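Local coordinates for uncharacterized protein (Staphylococcus aureus subsp. aureus Mu50, PDB 4QPV) that is of unknown function and belongs to the DUF1672 family, with a unique fold built on a kinked-helix-beta-beta-beta repeat, at residues Phe82-Cys85 with Ile90-Asn93; Asp139-Val144 with Glu246-Lys251. All coordinates share one frame; numbering follows the deposited sequence. Where two conformers were deposited one is given.

Interaction 1 of 2, residues Phe82-Cys85 with Ile90-Asn93; sequences FVHC and IVFN
C85 and F92 face each other as the hydrogen-bonded pair of two antiparallel strands, and both main-chain bonds between them are made. C85 N donates to F92 O at 2.7 Å in an almost straight bond (170° at the hydrogen), while the return bond, F92 N to C85 O, is longer at 3.1 Å. C85 O takes a second, weaker approach from the backbone of the opposite strand: V91 CA lies 3.1 Å from C85 O, as a CA-H...O contact. One step along, H84 and N93 form the non-hydrogen-bonded pair, with their side chains on the other face of the sheet from those of C85 and F92.

These are the two strands of a beta hairpin, 78-87 and 90-98. With strand 67-75 ahead of them they make a three-stranded antiparallel meander, in which 78-87 is the middle strand.

On the face of C85 and F92 the apolar contact is a CH-pi pair. C85 CB sits over one face of the F92 ring, 3.5 Å from the centroid and 16° off the normal, displaced toward the rim where CE2 and CZ lie. F92 gets its ring there because CG stands between its own backbone N and carbonyl carbon (chi1 63°), which brings the phenyl in beside C85 of the neighbouring strand. The sulfur lies farther out, past the same CE2-CZ rim, and meets the ring obliquely, C85 SG being 3.6 Å from F92 CE2. V125 of helix 116-133 and F59 of helix 48-63 also touch this phenyl.

On the opposite face V91 makes the van der Waals contact: its CG1 methyl comes obliquely to the imidazole, 3.7 Å from H84 CE1, and also lies 3.6 Å from C85 O. Y131 and F170 pack against V91 as well.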
loop_
_atom_site.group_PDB
_atom_site.type_symbol
_atom_site.label_atom_id
_atom_site.label_comp_id
_atom_site.label_asym_id
_atom_site.label_seq_id
_atom_site.Cartn_x
_atom_site.Cartn_y
_atom_site.Cartn_z
ATOM N N PHE A 82 1.032 -3.444 -11.614
ATOM C CA PHE A 82 1.037 -2.648 -10.387
ATOM C C PHE A 82 0.534 -1.284 -10.829
ATOM O O PHE A 82 0.929 -0.824 -11.908
ATOM C CB PHE A 82 2.450 -2.584 -9.800
ATOM C CG PHE A 82 2.863 -3.864 -9.122
ATOM C CD1 PHE A 82 3.181 -5.002 -9.872
ATOM C CD2 PHE A 82 2.939 -3.941 -7.736
ATOM C CE1 PHE A 82 3.537 -6.195 -9.239
ATOM C CE2 PHE A 82 3.298 -5.138 -7.105
ATOM C CZ PHE A 82 3.598 -6.250 -7.858
ATOM N N VAL A 83 -0.360 -0.674 -10.048
ATOM C CA VAL A 83 -0.943 0.618 -10.387
ATOM C C VAL A 83 -0.858 1.578 -9.190
ATOM O O VAL A 83 -0.833 1.143 -8.044
ATOM C CB VAL A 83 -2.415 0.507 -10.897
ATOM C CG1 VAL A 83 -2.535 -0.384 -12.145
ATOM C CG2 VAL A 83 -3.376 0.038 -9.785
ATOM N N HIS A 84 -0.835 2.877 -9.480
ATOM C CA HIS A 84 -0.917 3.925 -8.480
ATOM C C HIS A 84 -2.148 4.753 -8.791
ATOM O O HIS A 84 -2.402 5.106 -9.950
ATOM C CB HIS A 84 0.351 4.808 -8.412
ATOM C CG HIS A 84 0.262 5.896 -7.370
ATOM N ND1 HIS A 84 0.320 5.606 -6.017
ATOM C CD2 HIS A 84 0.109 7.238 -7.522
ATOM C CE1 HIS A 84 0.223 6.773 -5.388
ATOM N NE2 HIS A 84 0.102 7.782 -6.246
ATOM N N CYS A 85 -2.923 5.033 -7.761
ATOM C CA CYS A 85 -4.117 5.850 -7.855
ATOM C C CYS A 85 -3.914 7.112 -7.041
ATOM O O CYS A 85 -3.421 7.045 -5.914
ATOM C CB CYS A 85 -5.336 5.079 -7.359
ATOM S SG CYS A 85 -6.898 5.999 -7.498
ATOM N N ILE A 90 -8.190 10.053 -3.496
ATOM C CA ILE A 90 -8.150 8.622 -3.154
ATOM C C ILE A 90 -6.769 8.147 -3.639
ATOM O O ILE A 90 -6.500 8.165 -4.850
ATOM C CB ILE A 90 -9.346 7.826 -3.759
ATOM C CG1 ILE A 90 -10.696 8.331 -3.128
ATOM C CG2 ILE A 90 -9.150 6.294 -3.600
ATOM C CD1 ILE A 90 -11.860 8.084 -3.953
ATOM N N VAL A 91 -5.890 7.781 -2.698
ATOM C CA VAL A 91 -4.507 7.422 -3.013
ATOM C C VAL A 91 -4.170 6.013 -2.539
ATOM O O VAL A 91 -4.313 5.698 -1.360
ATOM C CB VAL A 91 -3.498 8.455 -2.425
ATOM C CG1 VAL A 91 -2.044 8.098 -2.794
ATOM C CG2 VAL A 91 -3.850 9.893 -2.850
ATOM N N PHE A 92 -3.695 5.166 -3.470
ATOM C CA PHE A 92 -3.265 3.801 -3.140
ATOM C C PHE A 92 -2.431 3.230 -4.266
ATOM O O PHE A 92 -2.409 3.771 -5.378
ATOM C CB PHE A 92 -4.481 2.850 -2.872
ATOM C CG PHE A 92 -5.416 2.626 -4.056
ATOM C CD1 PHE A 92 -5.113 1.685 -5.039
ATOM C CD2 PHE A 92 -6.557 3.406 -4.219
ATOM C CE1 PHE A 92 -5.951 1.517 -6.157
ATOM C CE2 PHE A 92 -7.426 3.202 -5.303
ATOM C CZ PHE A 92 -7.119 2.256 -6.265
ATOM N N ASN A 93 -1.762 2.127 -3.935
ATOM C CA ASN A 93 -1.051 1.272 -4.881
ATOM C C ASN A 93 -1.672 -0.096 -4.783
ATOM O O ASN A 93 -2.036 -0.533 -3.685
ATOM C CB ASN A 93 0.443 1.232 -4.635
ATOM C CG ASN A 93 1.125 2.454 -5.177
ATOM O OD1 ASN A 93 0.896 3.577 -4.710
ATOM N ND2 ASN A 93 1.931 2.272 -6.208
#

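Interaction 2 of 2, residues Asp139-Val144 with Glu246-Lys251; sequences DNLTEV and EVLKKK
V144, on helix 135-147, comes opposite L248, near the C-terminal end of helix 234-249, with 8.2 Å between V144 CA and L248 CA; K250 and K251 follow outside the helix, their amides bonding back three residues, K250 N to V247 O and K251 N to L248 O.

The side chains close the gap by their methyl groups. V144 points its CB toward the other segment, and V144 CG1, anti to the backbone N (chi1 173°), ends 3.6 Å from L248 CD2. The two side chains slide past each other in opposite directions, with these methyls as the point of touch. The same leucine methyl also looks toward L141, one helical turn before V144, although L141 CD1 is a looser 4.4 Å from L248 CD2. K251 adds the aliphatic part of its chain: K251 CG lies 4.4 Å from V144 CG1, while its ammonium group reaches past the contact to bond the hydroxyl of Y148.

No hydrogen bond or salt bridge crosses between the segments. The charged pair lies within 246-251: K249 NZ meets E246 OE2 at 2.9 Å on the syn side of the carboxylate, 27° out of its plane, a salt bridge three residues apart along the chain that takes no part in the methyl contact.

The surroundings extend the apolar patch, P255 and Y175 touching L141 and V286 touching L248. A further tie runs from N140 ND2 to the carbonyl of N253, in the loop that follows K251. The whole is a small apolar contact between helix 135-147 and the C-terminal part of helix 234-249, made by V144, L141, L248 and the aliphatic part of K251, that brings together parts of the DUF1672 fold about a hundred residues apart.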
loop_
_atom_site.group_PDB
_atom_site.type_symbol
_atom_site.label_atom_id
_atom_site.label_comp_id
_atom_site.label_asym_id
_atom_site.label_seq_id
_atom_site.Cartn_x
_atom_site.Cartn_y
_atom_site.Cartn_z
ATOM N N ASP A 139 -1.022 13.051 6.512
ATOM C CA ASP A 139 0.051 13.886 5.953
ATOM C C ASP A 139 0.901 14.484 7.089
ATOM O O ASP A 139 2.122 14.539 6.970
ATOM C CB ASP A 139 -0.514 14.966 5.038
ATOM C CG ASP A 139 -1.127 14.436 3.738
ATOM O OD1 ASP A 139 -0.908 13.227 3.410
ATOM O OD2 ASP A 139 -1.750 15.246 3.001
ATOM N N ASN A 140 0.274 14.844 8.229
ATOM C CA ASN A 140 1.037 15.321 9.386
ATOM C C ASN A 140 1.940 14.223 9.922
ATOM O O ASN A 140 3.075 14.516 10.291
ATOM C CB ASN A 140 0.142 15.818 10.496
ATOM C CG ASN A 140 -0.548 17.108 10.179
ATOM O OD1 ASN A 140 -0.096 17.907 9.341
ATOM N ND2 ASN A 140 -1.666 17.332 10.851
ATOM N N LEU A 141 1.441 12.965 9.966
ATOM C CA LEU A 141 2.257 11.835 10.416
ATOM C C LEU A 141 3.467 11.651 9.480
ATOM O O LEU A 141 4.590 11.446 9.966
ATOM C CB LEU A 141 1.431 10.526 10.507
ATOM C CG LEU A 141 2.202 9.241 10.924
ATOM C CD1 LEU A 141 2.871 9.405 12.315
ATOM C CD2 LEU A 141 1.282 8.038 10.955
ATOM N N THR A 142 3.243 11.758 8.151
ATOM C CA THR A 142 4.333 11.603 7.172
ATOM C C THR A 142 5.447 12.621 7.451
ATOM O O THR A 142 6.624 12.252 7.526
ATOM C CB THR A 142 3.817 11.738 5.742
ATOM O OG1 THR A 142 2.755 10.798 5.562
ATOM C CG2 THR A 142 4.929 11.492 4.704
ATOM N N GLU A 143 5.056 13.877 7.664
ATOM C CA GLU A 143 5.969 14.965 7.977
ATOM C C GLU A 143 6.771 14.661 9.281
ATOM O O GLU A 143 7.990 14.829 9.300
ATOM C CB GLU A 143 5.171 16.268 8.109
ATOM C CG GLU A 143 6.035 17.475 8.420
ATOM C CD GLU A 143 7.024 17.881 7.339
ATOM O OE1 GLU A 143 6.869 17.455 6.171
ATOM O OE2 GLU A 143 7.944 18.660 7.666
ATOM N N VAL A 144 6.090 14.179 10.340
ATOM C CA VAL A 144 6.742 13.859 11.624
ATOM C C VAL A 144 7.763 12.714 11.434
ATOM O O VAL A 144 8.849 12.759 12.009
ATOM C CB VAL A 144 5.711 13.547 12.753
ATOM C CG1 VAL A 144 6.406 13.055 14.030
ATOM C CG2 VAL A 144 4.839 14.772 13.062
ATOM N N GLU A 246 6.634 7.481 22.554
ATOM C CA GLU A 246 6.257 8.498 23.541
ATOM C C GLU A 246 6.216 9.896 22.908
ATOM O O GLU A 246 5.274 10.641 23.161
ATOM C CB GLU A 246 7.192 8.470 24.766
ATOM C CG GLU A 246 7.014 7.189 25.578
ATOM C CD GLU A 246 5.592 6.866 26.011
ATOM O OE1 GLU A 246 4.937 7.743 26.616
ATOM O OE2 GLU A 246 5.120 5.747 25.717
ATOM N N VAL A 247 7.191 10.218 22.046
ATOM C CA VAL A 247 7.232 11.491 21.314
ATOM C C VAL A 247 5.955 11.618 20.421
ATOM O O VAL A 247 5.246 12.627 20.496
ATOM C CB VAL A 247 8.548 11.618 20.498
ATOM C CG1 VAL A 247 8.490 12.770 19.478
ATOM C CG2 VAL A 247 9.744 11.773 21.428
ATOM N N LEU A 248 5.638 10.566 19.655
ATOM C CA LEU A 248 4.468 10.519 18.765
ATOM C C LEU A 248 3.141 10.714 19.519
ATOM O O LEU A 248 2.291 11.484 19.060
ATOM C CB LEU A 248 4.457 9.191 17.974
ATOM C CG LEU A 248 5.584 9.047 16.960
ATOM C CD1 LEU A 248 5.633 7.648 16.378
ATOM C CD2 LEU A 248 5.471 10.098 15.843
ATOM N N LYS A 249 2.981 10.077 20.700
ATOM C CA LYS A 249 1.760 10.216 21.520
ATOM C C LYS A 249 1.474 11.669 21.909
ATOM O O LYS A 249 0.303 12.027 22.105
ATOM C CB LYS A 249 1.829 9.371 22.799
ATOM C CG LYS A 249 1.798 7.869 22.555
ATOM C CD LYS A 249 2.121 7.115 23.841
ATOM C CE LYS A 249 2.330 5.651 23.563
ATOM N NZ LYS A 249 2.552 4.884 24.817
ATOM N N LYS A 250 2.528 12.504 21.988
ATOM C CA LYS A 250 2.405 13.920 22.374
ATOM C C LYS A 250 2.189 14.866 21.170
ATOM O O LYS A 250 2.003 16.068 21.375
ATOM C CB LYS A 250 3.625 14.374 23.185
ATOM C CG LYS A 250 3.730 13.730 24.551
ATOM C CD LYS A 250 4.980 14.243 25.236
ATOM C CE LYS A 250 5.272 13.546 26.535
ATOM N NZ LYS A 250 6.398 14.206 27.244
ATOM N N LYS A 251 2.174 14.327 19.937
ATOM C CA LYS A 251 1.908 15.115 18.733
ATOM C C LYS A 251 0.404 15.167 18.564
ATOM O O LYS A 251 -0.220 14.135 18.310
ATOM C CB LYS A 251 2.591 14.503 17.477
ATOM C CG LYS A 251 4.103 14.380 17.575
ATOM C CD LYS A 251 4.846 15.697 17.423
ATOM C CE LYS A 251 6.160 15.541 18.133
ATOM N NZ LYS A 251 7.159 16.543 17.736
#

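In the fold
Both contacts are buried, but they differ in place and chemistry. Interaction 1 lies about 8 Å from the centre of the chain, interaction 2 about 20 Å; their centres are 24 Å apart and the two contacts do not touch. The first is a local hairpin, bound by main-chain bonds and sulfur and aromatic groups; the second is a long-range meeting of helix 135-147 with the end of helix 234-249, carried by methyls with no polar bond across it. They share no strand or helix. Helix 116-133 connects their surroundings: Y131 packs on V91 of 90-93, and its hydroxyl bonds D139 OD1 of 139-144.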